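PDB 3U52: phenol hydroxylase component phL, which probably serves as the helical, non-catalytic partner subunit of a multicomponent phenol hydroxylase, in complex with the subunit that carries the diiron site. Local coordinates for residues A35-E40 / D69-S74; I39-N44 / T56-T61; P60-I65 / A141-A146; M135-I140 / Q151-T156; D210-T215 / N265-A270. One frame throughout, in Å; residues are numbered along the deposited sequence.

Contact 1 (A35-E40 / D69-S74); sequences ASYDIE and DWCAVS
Tyr37 and Cys71 form the tight part of this contact. The CB of Cys71 sits at the rim of the tyrosine ring, near the ring plane, 3.9 Å from Tyr37 CD2. Cys71 SG lies 5.2 Å from the ring centroid and 67° off the ring normal, an oblique sulfur-aromatic contact. Tyr37 has its CG beside the backbone N (chi1 -73°), and the ring then reaches across to the 3-10 turn at 70-72. At its far end Tyr37 OH comes to 2.7 Å from Ser74 OG, a close polar pair at the edge of the ring. Tyr37 is buried, and its ring also meets Phe24 edge-to-face and packs on helix 18-24. The other side of the contact is looser. Asp38 OD1 stays 4.4 Å from Cys71 SG, and the charge of Asp38 is answered by Lys42 and Arg23. Asp69 does not touch 35-40, but it also salt-bridges Arg23. Asp38 OD1 and Asp69 OD1 are 6.1 Å apart, and the shared arginine probably eases the repulsion between them. Cys71 and Ser74 are partly exposed, and Ala72 points away from Tyr37 into an exposed position. Within the turn, Ala72 N bonds to Asp69 O at 2.9 Å, which closes the 3-10 turn that carries Cys71. The arrangement is a Cys sulfur-aromatic contact. It fastens the loop just after helix 31-36 to a 3-10 turn in the long link before helix 81-105.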
# COMPACT_ATOMS: atom_id res chain seq x y z
N ALA D 35 -18.65 4.77 4.83
CA ALA D 35 -18.23 4.35 6.14
C ALA D 35 -19.14 4.84 7.23
O ALA D 35 -19.07 4.32 8.33
CB ALA D 35 -16.79 4.82 6.43
N SER D 36 -19.96 5.85 6.93
CA SER D 36 -20.54 6.66 7.96
C SER D 36 -22.08 6.78 8.01
O SER D 36 -22.61 7.35 8.97
CB SER D 36 -19.91 8.05 7.93
OG SER D 36 -18.50 7.95 8.07
N TYR D 37 -22.77 6.29 6.98
CA TYR D 37 -24.20 6.54 6.83
C TYR D 37 -24.97 5.25 6.81
O TYR D 37 -24.69 4.39 5.99
CB TYR D 37 -24.49 7.31 5.52
CG TYR D 37 -24.06 8.76 5.57
CD1 TYR D 37 -22.76 9.13 5.17
CD2 TYR D 37 -24.92 9.75 6.05
CE1 TYR D 37 -22.35 10.44 5.24
CE2 TYR D 37 -24.52 11.08 6.12
CZ TYR D 37 -23.24 11.40 5.71
OH TYR D 37 -22.83 12.69 5.77
N ASP D 38 -25.96 5.12 7.72
CA ASP D 38 -26.96 4.00 7.69
C ASP D 38 -26.36 2.61 7.84
O ASP D 38 -26.89 1.65 7.36
CB ASP D 38 -27.77 4.04 6.40
CG ASP D 38 -28.41 5.38 6.18
OD1 ASP D 38 -29.03 5.87 7.15
OD2 ASP D 38 -28.26 5.96 5.08
N ILE D 39 -25.25 2.51 8.54
CA ILE D 39 -24.55 1.27 8.66
C ILE D 39 -24.96 0.57 9.99
O ILE D 39 -24.80 -0.64 10.15
CB ILE D 39 -23.08 1.67 8.54
CG1 ILE D 39 -22.41 0.90 7.43
CG2 ILE D 39 -22.37 1.82 9.82
CD1 ILE D 39 -22.46 1.70 6.20
N GLU D 40 -25.52 1.35 10.91
CA GLU D 40 -25.91 0.84 12.23
C GLU D 40 -27.28 0.15 12.18
O GLU D 40 -28.05 0.34 11.22
CB GLU D 40 -25.91 1.97 13.27
CG GLU D 40 -27.06 2.94 13.14
CD GLU D 40 -26.88 4.01 12.04
OE1 GLU D 40 -27.88 4.67 11.75
OE2 GLU D 40 -25.78 4.21 11.49
N ASP D 69 -33.77 13.88 10.86
CA ASP D 69 -32.74 12.98 10.33
C ASP D 69 -31.39 13.23 11.03
O ASP D 69 -30.76 14.22 10.74
CB ASP D 69 -32.64 13.21 8.82
CG ASP D 69 -31.73 12.23 8.13
OD1 ASP D 69 -31.10 11.40 8.82
OD2 ASP D 69 -31.64 12.31 6.87
N TRP D 70 -30.95 12.35 11.93
CA TRP D 70 -29.68 12.61 12.66
C TRP D 70 -28.40 12.65 11.77
O TRP D 70 -27.38 13.22 12.17
CB TRP D 70 -29.49 11.64 13.82
CG TRP D 70 -30.08 12.12 15.11
CD1 TRP D 70 -31.19 11.62 15.74
CD2 TRP D 70 -29.59 13.19 15.94
NE1 TRP D 70 -31.42 12.32 16.91
CE2 TRP D 70 -30.46 13.29 17.06
CE3 TRP D 70 -28.51 14.10 15.84
CZ2 TRP D 70 -30.29 14.24 18.07
CZ3 TRP D 70 -28.33 15.04 16.84
CH2 TRP D 70 -29.23 15.11 17.95
N CYS D 71 -28.45 12.00 10.60
CA CYS D 71 -27.43 12.17 9.54
C CYS D 71 -27.35 13.55 8.89
O CYS D 71 -26.46 13.79 8.08
CB CYS D 71 -27.62 11.15 8.43
SG CYS D 71 -27.49 9.53 9.07
N ALA D 72 -28.27 14.46 9.22
CA ALA D 72 -28.05 15.88 8.96
C ALA D 72 -26.76 16.36 9.65
O ALA D 72 -26.11 17.31 9.19
CB ALA D 72 -29.23 16.72 9.47
N VAL D 73 -26.41 15.75 10.78
CA VAL D 73 -25.17 16.12 11.45
C VAL D 73 -24.05 15.30 10.81
O VAL D 73 -24.05 14.07 10.91
CB VAL D 73 -25.23 15.89 12.98
CG1 VAL D 73 -23.85 16.01 13.60
CG2 VAL D 73 -26.21 16.88 13.64
N SER D 74 -23.15 15.99 10.11
CA SER D 74 -22.05 15.34 9.39
C SER D 74 -20.75 16.06 9.72
O SER D 74 -20.77 17.21 10.16
CB SER D 74 -22.28 15.40 7.88
OG SER D 74 -23.47 14.70 7.53

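Contact 2 (I39-N44 / T56-T61); sequences IEAKTN and TLNDPT
The side-chain amide of Asn58 meets the backbone carbonyl of Ala41, with Ala41 O only 9° out of the amide plane, at the ND2 end. Right after Asn58 comes an Asx turn made by Asp59, and the contact joins an irregular loop to a loop that runs into a 3-10 turn at 60-61. The carbonyl is met differently from the amide, because ND2 stands above its plane, 37° out of it. Asn58 ND2 to Ala41 O is 2.7 Å with an N-H...O angle of 160°, a short and fairly straight bond. Ala41 CB is also near, 3.7 Å from Asn58 ND2. The CG of Asn58 is beside its backbone N, which sends the amide across to 39-44. Its other end, OD1, bonds a basic side chain of another protein chain, so the amide is held at both ends. A leucine here would probably leave Ala41 O and that basic group without this partner and the two loops joined mainly through water. That water is a second bridge, giving its hydrogens to Lys42 O and to Asn58 O. The loop 39-44 is itself at a subunit interface: the backbone N atoms of Lys42 and Thr43 each bond an acidic side chain of another protein chain. A buffer molecule, MPO, probably from the crystallisation liquor, lies near the Asn58 side chain. Asp59 OD2 reaches back to Thr56 N with its anti lone pair. Asp59 OD1 makes the Asx turn with Thr61 N, at 2.8 Å, and accepts Thr61 OG1 from the same face of the carboxylate.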
# COMPACT_ATOMS: atom_id res chain seq x y z
N ILE D 39 -25.25 2.51 8.54
CA ILE D 39 -24.55 1.27 8.66
C ILE D 39 -24.96 0.57 9.99
O ILE D 39 -24.80 -0.64 10.15
CB ILE D 39 -23.08 1.67 8.54
CG1 ILE D 39 -22.41 0.90 7.43
CG2 ILE D 39 -22.37 1.82 9.82
CD1 ILE D 39 -22.46 1.70 6.20
N GLU D 40 -25.52 1.35 10.91
CA GLU D 40 -25.91 0.84 12.23
C GLU D 40 -27.28 0.15 12.18
O GLU D 40 -28.05 0.34 11.22
CB GLU D 40 -25.91 1.97 13.27
CG GLU D 40 -27.06 2.94 13.14
CD GLU D 40 -26.88 4.01 12.04
OE1 GLU D 40 -27.88 4.67 11.75
OE2 GLU D 40 -25.78 4.21 11.49
N ALA D 41 -27.56 -0.69 13.20
CA ALA D 41 -28.91 -1.32 13.36
C ALA D 41 -29.86 -0.25 13.80
O ALA D 41 -29.51 0.60 14.64
CB ALA D 41 -28.88 -2.46 14.41
N LYS D 42 -31.08 -0.29 13.23
CA LYS D 42 -32.10 0.73 13.48
C LYS D 42 -33.42 0.23 14.05
O LYS D 42 -34.16 0.99 14.69
CB LYS D 42 -32.38 1.48 12.19
CG LYS D 42 -31.19 2.34 11.72
CD LYS D 42 -31.45 2.82 10.31
CE LYS D 42 -30.49 3.96 9.95
NZ LYS D 42 -30.83 4.40 8.57
N THR D 43 -33.75 -1.03 13.82
CA THR D 43 -35.08 -1.50 14.20
C THR D 43 -35.14 -3.00 14.50
O THR D 43 -34.12 -3.71 14.32
CB THR D 43 -36.12 -1.10 13.13
OG1 THR D 43 -37.44 -1.39 13.64
CG2 THR D 43 -35.90 -1.84 11.78
N ASN D 44 -36.31 -3.48 14.92
CA ASN D 44 -36.54 -4.88 15.20
C ASN D 44 -35.60 -5.44 16.25
O ASN D 44 -35.16 -6.60 16.12
CB ASN D 44 -36.44 -5.72 13.91
CG ASN D 44 -37.54 -5.40 12.93
OD1 ASN D 44 -38.56 -4.79 13.31
ND2 ASN D 44 -37.34 -5.75 11.68
N THR D 56 -35.19 1.52 24.19
CA THR D 56 -34.71 0.31 23.54
C THR D 56 -33.18 0.43 23.32
O THR D 56 -32.58 1.41 23.66
CB THR D 56 -35.41 0.04 22.19
OG1 THR D 56 -35.07 1.09 21.26
CG2 THR D 56 -36.94 -0.02 22.37
N LEU D 57 -32.58 -0.60 22.76
CA LEU D 57 -31.22 -0.50 22.26
C LEU D 57 -31.33 0.52 21.09
O LEU D 57 -32.39 0.63 20.47
CB LEU D 57 -30.83 -1.87 21.73
CG LEU D 57 -29.93 -2.88 22.46
CD1 LEU D 57 -29.61 -2.60 23.92
CD2 LEU D 57 -30.32 -4.33 22.14
N ASN D 58 -30.27 1.29 20.81
CA ASN D 58 -30.30 2.23 19.63
C ASN D 58 -31.58 3.11 19.54
O ASN D 58 -32.36 3.05 18.56
CB ASN D 58 -30.08 1.47 18.29
CG ASN D 58 -28.70 0.70 18.21
OD1 ASN D 58 -27.96 0.59 19.20
ND2 ASN D 58 -28.37 0.19 17.00
N ASP D 59 -31.81 3.92 20.58
CA ASP D 59 -33.08 4.64 20.74
C ASP D 59 -32.81 6.13 20.66
O ASP D 59 -32.11 6.65 21.52
CB ASP D 59 -33.72 4.29 22.08
CG ASP D 59 -35.16 4.82 22.22
OD1 ASP D 59 -35.50 5.89 21.65
OD2 ASP D 59 -35.97 4.17 22.95
N PRO D 60 -33.35 6.82 19.64
CA PRO D 60 -33.07 8.30 19.54
C PRO D 60 -33.70 9.16 20.64
O PRO D 60 -33.32 10.33 20.80
CB PRO D 60 -33.62 8.67 18.15
CG PRO D 60 -34.66 7.62 17.86
CD PRO D 60 -34.15 6.32 18.50
N THR D 61 -34.62 8.58 21.40
CA THR D 61 -35.24 9.25 22.53
C THR D 61 -34.38 9.30 23.78
O THR D 61 -34.83 9.86 24.78
CB THR D 61 -36.72 8.73 22.82
OG1 THR D 61 -36.72 7.36 23.28
CG2 THR D 61 -37.57 8.80 21.54
O HOH W 1 -32.57 3.17 15.85

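Contact 3 (P60-I65 / A141-A146); sequences PTRTAI and AGDATA
Arg62 and Asp143 run across each other at about a right angle. The arginine chain is extended from CG to NE, and its CD rests against the carboxylate, 3.7 Å from Asp143 CG. The guanidinium and carboxylate planes are 30° apart. Asp143 OD1 lies 4.3 Å from Arg62 NE, well out of the guanidinium plane, and no N-H points at it. The two charges probably attract at a distance without a salt bridge. Each has a nearer partner: Arg62 is held by Asp52 and by Thr56 O, and Asp143 OD2 is held by Lys139. A water bridges the two residues, accepting from Arg62 NH2 at 2.7 Å and giving a hydrogen to the backbone O of Asp143 at 2.8 Å. The second pair, Pro60 and Thr145, is apolar. Their side chains cross obliquely, and Thr145 CG2 lies 3.6 Å from Pro60 N. In Thr145 the hydroxyl sits between the backbone N and carbonyl carbon (chi1 51°), which turns CG2 beside the N and toward the proline. The contact thus fixes a 3-10 turn to the place where helix 126-143 ends and helix 147-175 is about to start, with Ala146 as its N-cap residue. Trp211, in the first turn of helix 211-240, packs on both Arg62 and Asp143, while Ile65 leans on helix 276-302.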
# COMPACT_ATOMS: atom_id res chain seq x y z
N PRO D 60 -33.35 6.82 19.64
CA PRO D 60 -33.07 8.30 19.54
C PRO D 60 -33.70 9.16 20.64
O PRO D 60 -33.32 10.33 20.80
CB PRO D 60 -33.62 8.67 18.15
CG PRO D 60 -34.66 7.62 17.86
CD PRO D 60 -34.15 6.32 18.50
N THR D 61 -34.62 8.58 21.40
CA THR D 61 -35.24 9.25 22.53
C THR D 61 -34.38 9.30 23.78
O THR D 61 -34.83 9.86 24.78
CB THR D 61 -36.72 8.73 22.82
OG1 THR D 61 -36.72 7.36 23.28
CG2 THR D 61 -37.57 8.80 21.54
N ARG D 62 -33.14 8.79 23.74
CA ARG D 62 -32.17 8.98 24.86
C ARG D 62 -31.81 10.44 25.03
O ARG D 62 -31.27 10.82 26.07
CB ARG D 62 -30.88 8.15 24.73
CG ARG D 62 -31.10 6.70 25.05
CD ARG D 62 -29.80 5.84 25.30
NE ARG D 62 -30.29 4.63 25.94
CZ ARG D 62 -30.68 3.55 25.29
NH1 ARG D 62 -31.15 2.53 26.00
NH2 ARG D 62 -30.57 3.48 23.95
N THR D 63 -32.10 11.24 24.00
CA THR D 63 -32.04 12.69 24.12
C THR D 63 -33.42 13.32 23.88
O THR D 63 -34.22 12.78 23.15
CB THR D 63 -30.99 13.30 23.16
OG1 THR D 63 -30.88 14.70 23.40
CG2 THR D 63 -31.33 13.07 21.74
N ALA D 64 -33.66 14.44 24.53
CA ALA D 64 -34.90 15.22 24.34
C ALA D 64 -34.88 16.01 23.02
O ALA D 64 -35.93 16.36 22.48
CB ALA D 64 -35.17 16.14 25.54
N ILE D 65 -33.68 16.29 22.52
CA ILE D 65 -33.51 16.90 21.20
C ILE D 65 -34.16 16.02 20.15
O ILE D 65 -34.12 14.81 20.25
CB ILE D 65 -32.03 17.10 20.87
CG1 ILE D 65 -31.40 18.14 21.82
CG2 ILE D 65 -31.86 17.55 19.44
CD1 ILE D 65 -31.89 19.59 21.60
N ALA D 141 -20.87 8.21 22.62
CA ALA D 141 -20.63 7.33 21.47
C ALA D 141 -21.52 6.06 21.59
O ALA D 141 -21.97 5.47 20.57
CB ALA D 141 -19.14 7.02 21.31
N GLY D 142 -21.79 5.66 22.83
CA GLY D 142 -22.63 4.50 23.09
C GLY D 142 -24.12 4.81 22.98
O GLY D 142 -24.91 3.88 22.78
N ASP D 143 -24.51 6.07 23.16
CA ASP D 143 -25.95 6.48 23.20
C ASP D 143 -26.53 7.10 21.94
O ASP D 143 -27.73 6.95 21.70
CB ASP D 143 -26.22 7.48 24.34
CG ASP D 143 -26.26 6.80 25.71
OD1 ASP D 143 -26.10 5.58 25.78
OD2 ASP D 143 -26.46 7.50 26.72
N ALA D 144 -25.69 7.80 21.17
CA ALA D 144 -26.11 8.45 19.94
C ALA D 144 -26.45 7.39 18.88
O ALA D 144 -25.74 6.39 18.77
CB ALA D 144 -24.96 9.36 19.41
N THR D 145 -27.50 7.59 18.08
CA THR D 145 -27.92 6.54 17.13
C THR D 145 -27.17 6.61 15.76
O THR D 145 -26.82 5.59 15.19
CB THR D 145 -29.47 6.50 16.93
OG1 THR D 145 -29.94 7.82 16.63
CG2 THR D 145 -30.16 6.03 18.20
N ALA D 146 -26.92 7.80 15.25
CA ALA D 146 -26.33 7.95 13.92
C ALA D 146 -24.82 7.68 13.99
O ALA D 146 -24.13 8.17 14.89
CB ALA D 146 -26.59 9.34 13.42
O HOH W 2 -29.17 4.51 21.90

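Contact 4 (M135-I140 / Q151-T156); sequences MNNAKI and QMHIYT
Segments 135-140 and 151-156 are antiparallel helix pieces, their axes 158° apart and 7.9 Å at closest approach, with Asn137 and His153 facing each other. The imidazole of His153 is gripped by Ile140 and Asn137. Ile140 CG2 sits over the centre of one ring face, 3.3 Å from the centroid and 9° off the normal, a close CH-pi contact. That methyl is anti to the backbone N of Ile140, which aims it at the ring. Asn137 ND2 comes in at the ring edge, in its plane, 3.2 Å from His153 CD2. The amide and ring planes are 31° apart. ND2 spends its polarity on Asn219 OD1. Asn137 also meets Thr156, whose CG2 lies 3.4 Å from Asn137 CG. Both ring nitrogens have partners: His153 ND1 bonds Val149 O one turn back, and NE2 bonds Thr215 OG1. Together these bonds fix the rotation of the ring. A leucine in its place would probably cost Val149 O and Thr215 OG1 one partner each and take the flat face from under the Ile140 methyl. The contact is buried between two consecutive helices, 126-143 and 147-175. Helix 211-240 lies against it through Trp211 and Asn219, and helix 251-274 lies against it through Trp263, which meets His153 edge-to-face, and Met267.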
# COMPACT_ATOMS: atom_id res chain seq x y z
N MET D 135 -14.56 10.08 29.44
CA MET D 135 -15.68 9.26 29.91
C MET D 135 -17.03 9.75 29.34
O MET D 135 -17.88 8.94 28.91
CB MET D 135 -15.71 9.18 31.44
CG MET D 135 -14.47 8.53 32.06
SD MET D 135 -14.66 8.62 33.84
CE MET D 135 -16.02 7.45 34.05
N ASN D 136 -17.21 11.08 29.29
CA ASN D 136 -18.46 11.66 28.76
C ASN D 136 -18.67 11.38 27.28
O ASN D 136 -19.78 11.10 26.84
CB ASN D 136 -18.51 13.15 29.01
CG ASN D 136 -18.66 13.48 30.49
OD1 ASN D 136 -18.27 14.56 30.96
ND2 ASN D 136 -19.20 12.53 31.23
N ASN D 137 -17.58 11.42 26.52
CA ASN D 137 -17.64 11.11 25.09
C ASN D 137 -17.78 9.64 24.80
O ASN D 137 -18.42 9.31 23.79
CB ASN D 137 -16.42 11.74 24.36
CG ASN D 137 -16.57 13.26 24.24
OD1 ASN D 137 -15.79 14.07 24.82
ND2 ASN D 137 -17.57 13.65 23.48
N ALA D 138 -17.20 8.74 25.61
CA ALA D 138 -17.55 7.33 25.53
C ALA D 138 -19.03 7.08 25.76
O ALA D 138 -19.64 6.26 25.04
CB ALA D 138 -16.72 6.46 26.50
N LYS D 139 -19.58 7.71 26.78
CA LYS D 139 -21.06 7.67 26.99
C LYS D 139 -21.86 8.09 25.74
O LYS D 139 -22.76 7.37 25.30
CB LYS D 139 -21.45 8.44 28.27
CG LYS D 139 -22.92 8.30 28.79
CD LYS D 139 -23.70 9.54 28.40
CE LYS D 139 -24.97 9.87 29.26
NZ LYS D 139 -25.89 8.75 29.38
N ILE D 140 -21.53 9.23 25.14
CA ILE D 140 -22.27 9.70 23.96
C ILE D 140 -22.09 8.70 22.83
O ILE D 140 -23.07 8.34 22.16
CB ILE D 140 -21.86 11.17 23.56
CG1 ILE D 140 -22.13 12.12 24.71
CG2 ILE D 140 -22.51 11.68 22.28
CD1 ILE D 140 -21.13 13.28 24.77
N GLN D 151 -19.36 8.30 15.80
CA GLN D 151 -17.93 8.23 15.49
C GLN D 151 -17.23 9.53 15.89
O GLN D 151 -16.13 9.49 16.34
CB GLN D 151 -17.65 7.82 14.05
CG GLN D 151 -17.78 8.89 13.02
CD GLN D 151 -17.41 8.39 11.60
OE1 GLN D 151 -18.08 8.73 10.61
NE2 GLN D 151 -16.34 7.64 11.52
N MET D 152 -17.87 10.68 15.75
CA MET D 152 -17.19 11.94 16.11
C MET D 152 -16.93 11.98 17.59
O MET D 152 -15.94 12.52 18.06
CB MET D 152 -18.06 13.13 15.70
CG MET D 152 -18.16 13.32 14.17
SD MET D 152 -18.87 14.97 13.77
CE MET D 152 -20.55 14.91 14.36
N HIS D 153 -17.82 11.38 18.37
CA HIS D 153 -17.59 11.28 19.82
C HIS D 153 -16.55 10.25 20.31
O HIS D 153 -15.81 10.53 21.25
CB HIS D 153 -18.95 11.14 20.54
CG HIS D 153 -19.77 12.36 20.43
ND1 HIS D 153 -20.64 12.58 19.39
CD2 HIS D 153 -19.85 13.46 21.22
CE1 HIS D 153 -21.22 13.76 19.53
NE2 HIS D 153 -20.77 14.31 20.64
N ILE D 154 -16.45 9.08 19.67
CA ILE D 154 -15.37 8.18 20.06
C ILE D 154 -13.99 8.79 19.68
O ILE D 154 -13.05 8.69 20.45
CB ILE D 154 -15.50 6.72 19.53
CG1 ILE D 154 -14.47 5.82 20.21
CG2 ILE D 154 -15.25 6.63 18.01
CD1 ILE D 154 -14.95 4.98 21.36
N TYR D 155 -13.88 9.41 18.50
CA TYR D 155 -12.61 10.06 18.09
C TYR D 155 -12.22 11.15 19.11
O TYR D 155 -11.08 11.19 19.59
CB TYR D 155 -12.76 10.70 16.69
CG TYR D 155 -13.01 9.68 15.58
CD1 TYR D 155 -13.65 10.05 14.41
CD2 TYR D 155 -12.58 8.34 15.71
CE1 TYR D 155 -13.90 9.10 13.39
CE2 TYR D 155 -12.82 7.40 14.70
CZ TYR D 155 -13.47 7.82 13.55
OH TYR D 155 -13.78 6.94 12.56
N THR D 156 -13.16 11.99 19.48
CA THR D 156 -12.86 13.06 20.44
C THR D 156 -12.53 12.51 21.85
O THR D 156 -11.62 13.01 22.52
CB THR D 156 -13.91 14.23 20.37
OG1 THR D 156 -13.27 15.48 20.74
CG2 THR D 156 -15.05 13.98 21.27

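Contact 5 (D210-T215 / N265-A270); sequences DWFELT and NAMMKA
The ring of Phe212 is met at its edge by two methionines. Met267 CG lies 3.9 Å from Phe212 CE1, near the ring plane. Met268 SD lies 4.0 Å from Phe212 CE2, also near the plane. Both sulfurs make Met-aromatic contacts. That of Met268 is at the edge, with SD 5.2 Å from the centroid and 78° off the normal. That of Met267 is oblique. The Met267 chain is extended until its last torsion, which bends it (chi3 75°) and carries the methyl to Thr215. There Met267 CE and Thr215 CG2 meet tip to tip at 3.6 Å. Thr215 CG2 also covers one face of the Phe212 ring, 3.8 Å above its centre. The threonine methyl is therefore shared between ring and methionine. A second shell sets these groups. Thr215 OG1 bonds His153 NE2 and Asn219 OD1. Leu282 of helix 276-302 packs on both Phe212 and Met268, and Thr63 packs on Phe212. Asp210 is the N-cap of the helix: Glu213 N bonds Asp210 OD1 at 3.1 Å with an angle of 172°. The same carboxylate accepts from Thr63 OG1 and Ala64 N, which ties the helix start to the loop. The axes of 211-215 and 265-270 stay 12.7 Å apart, so long side chains span the distance. The result is a paired Met-aromatic contact in the buried core of an all-helical bundle, joining helix 211-240 to helix 251-274.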
# COMPACT_ATOMS: atom_id res chain seq x y z
N ASP D 210 -28.98 12.82 29.55
CA ASP D 210 -29.30 13.21 28.17
C ASP D 210 -28.00 13.39 27.42
O ASP D 210 -27.18 14.26 27.80
CB ASP D 210 -30.08 14.54 28.17
CG ASP D 210 -30.63 14.89 26.80
OD1 ASP D 210 -29.84 14.93 25.83
OD2 ASP D 210 -31.86 15.12 26.65
N TRP D 211 -27.79 12.63 26.35
CA TRP D 211 -26.45 12.66 25.74
C TRP D 211 -26.19 13.98 25.00
O TRP D 211 -25.05 14.48 24.95
CB TRP D 211 -26.19 11.44 24.86
CG TRP D 211 -27.01 11.30 23.60
CD1 TRP D 211 -28.12 10.52 23.44
CD2 TRP D 211 -26.79 11.94 22.33
NE1 TRP D 211 -28.61 10.64 22.16
CE2 TRP D 211 -27.82 11.50 21.45
CE3 TRP D 211 -25.83 12.84 21.85
CZ2 TRP D 211 -27.88 11.89 20.09
CZ3 TRP D 211 -25.90 13.24 20.49
CH2 TRP D 211 -26.94 12.78 19.64
N PHE D 212 -27.22 14.56 24.41
CA PHE D 212 -26.99 15.85 23.77
C PHE D 212 -26.72 16.97 24.77
O PHE D 212 -25.81 17.78 24.57
CB PHE D 212 -28.04 16.26 22.74
CG PHE D 212 -27.48 17.23 21.73
CD1 PHE D 212 -26.93 16.76 20.54
CD2 PHE D 212 -27.40 18.62 22.02
CE1 PHE D 212 -26.36 17.65 19.59
CE2 PHE D 212 -26.82 19.52 21.10
CZ PHE D 212 -26.32 19.04 19.86
N GLU D 213 -27.47 16.97 25.88
CA GLU D 213 -27.14 17.86 27.00
C GLU D 213 -25.66 17.67 27.35
O GLU D 213 -24.91 18.64 27.46
CB GLU D 213 -28.02 17.58 28.24
CG GLU D 213 -27.81 18.61 29.37
CD GLU D 213 -28.58 18.29 30.65
OE1 GLU D 213 -28.32 19.01 31.65
OE2 GLU D 213 -29.43 17.37 30.65
N LEU D 214 -25.24 16.41 27.47
CA LEU D 214 -23.85 16.09 27.79
C LEU D 214 -22.84 16.60 26.75
O LEU D 214 -21.82 17.19 27.13
CB LEU D 214 -23.65 14.59 28.02
CG LEU D 214 -22.36 14.17 28.70
CD1 LEU D 214 -22.02 14.92 29.97
CD2 LEU D 214 -22.40 12.68 28.94
N THR D 215 -23.09 16.37 25.45
CA THR D 215 -22.12 16.87 24.45
C THR D 215 -22.00 18.40 24.47
O THR D 215 -20.88 18.96 24.36
CB THR D 215 -22.38 16.30 23.01
OG1 THR D 215 -21.19 16.49 22.24
CG2 THR D 215 -23.48 17.01 22.29
N ASN D 265 -19.04 23.07 15.95
CA ASN D 265 -19.90 24.09 15.29
C ASN D 265 -20.85 23.54 14.20
O ASN D 265 -22.00 23.98 14.15
CB ASN D 265 -19.05 25.21 14.68
CG ASN D 265 -18.40 26.10 15.73
OD1 ASN D 265 -18.79 26.08 16.89
ND2 ASN D 265 -17.42 26.90 15.30
N ALA D 266 -20.42 22.62 13.34
CA ALA D 266 -21.35 22.02 12.36
C ALA D 266 -22.50 21.24 13.06
O ALA D 266 -23.66 21.30 12.61
CB ALA D 266 -20.64 21.13 11.39
N MET D 267 -22.20 20.52 14.15
CA MET D 267 -23.23 19.80 14.88
C MET D 267 -24.23 20.77 15.56
O MET D 267 -25.45 20.58 15.44
CB MET D 267 -22.62 18.89 15.93
CG MET D 267 -23.67 18.17 16.83
SD MET D 267 -22.80 17.05 17.98
CE MET D 267 -22.13 18.24 19.15
N MET D 268 -23.73 21.78 16.27
CA MET D 268 -24.60 22.84 16.81
C MET D 268 -25.45 23.54 15.74
O MET D 268 -26.62 23.74 15.97
CB MET D 268 -23.81 23.86 17.62
CG MET D 268 -23.37 23.37 19.01
SD MET D 268 -24.71 22.79 20.07
CE MET D 268 -25.44 24.38 20.52
N LYS D 269 -24.89 23.91 14.60
CA LYS D 269 -25.67 24.57 13.53
C LYS D 269 -26.86 23.74 13.06
O LYS D 269 -27.93 24.29 12.82
CB LYS D 269 -24.83 24.90 12.31
CG LYS D 269 -23.95 26.14 12.47
CD LYS D 269 -23.51 26.67 11.08
CE LYS D 269 -24.15 28.01 10.74
NZ LYS D 269 -23.64 29.09 11.67
N ALA D 270 -26.66 22.43 12.92
CA ALA D 270 -27.71 21.54 12.40
C ALA D 270 -28.78 21.27 13.44
O ALA D 270 -29.96 21.21 13.09
CB ALA D 270 -27.09 20.24 11.86

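Contacts 1 and 2 start from the same stretch after helix 31-36, and contact 3 takes over residues 60-61 from contact 2. Their centres are 9 to 13 Å apart. These three fasten the long loop region before helix 81-105, partly at an interface with another protein chain. Contacts 3 and 4 share helix 126-143 and cross along the chain. Contact 5 comes last in sequence, its centre 12 Å from that of contact 4. It is tied to contact 4 through His153 and Thr215, and to contact 3 through Thr63 and Asp210. Trp70 of contact 1 meets Trp211 of contact 5. Loop and helical core are therefore one continuous packed unit.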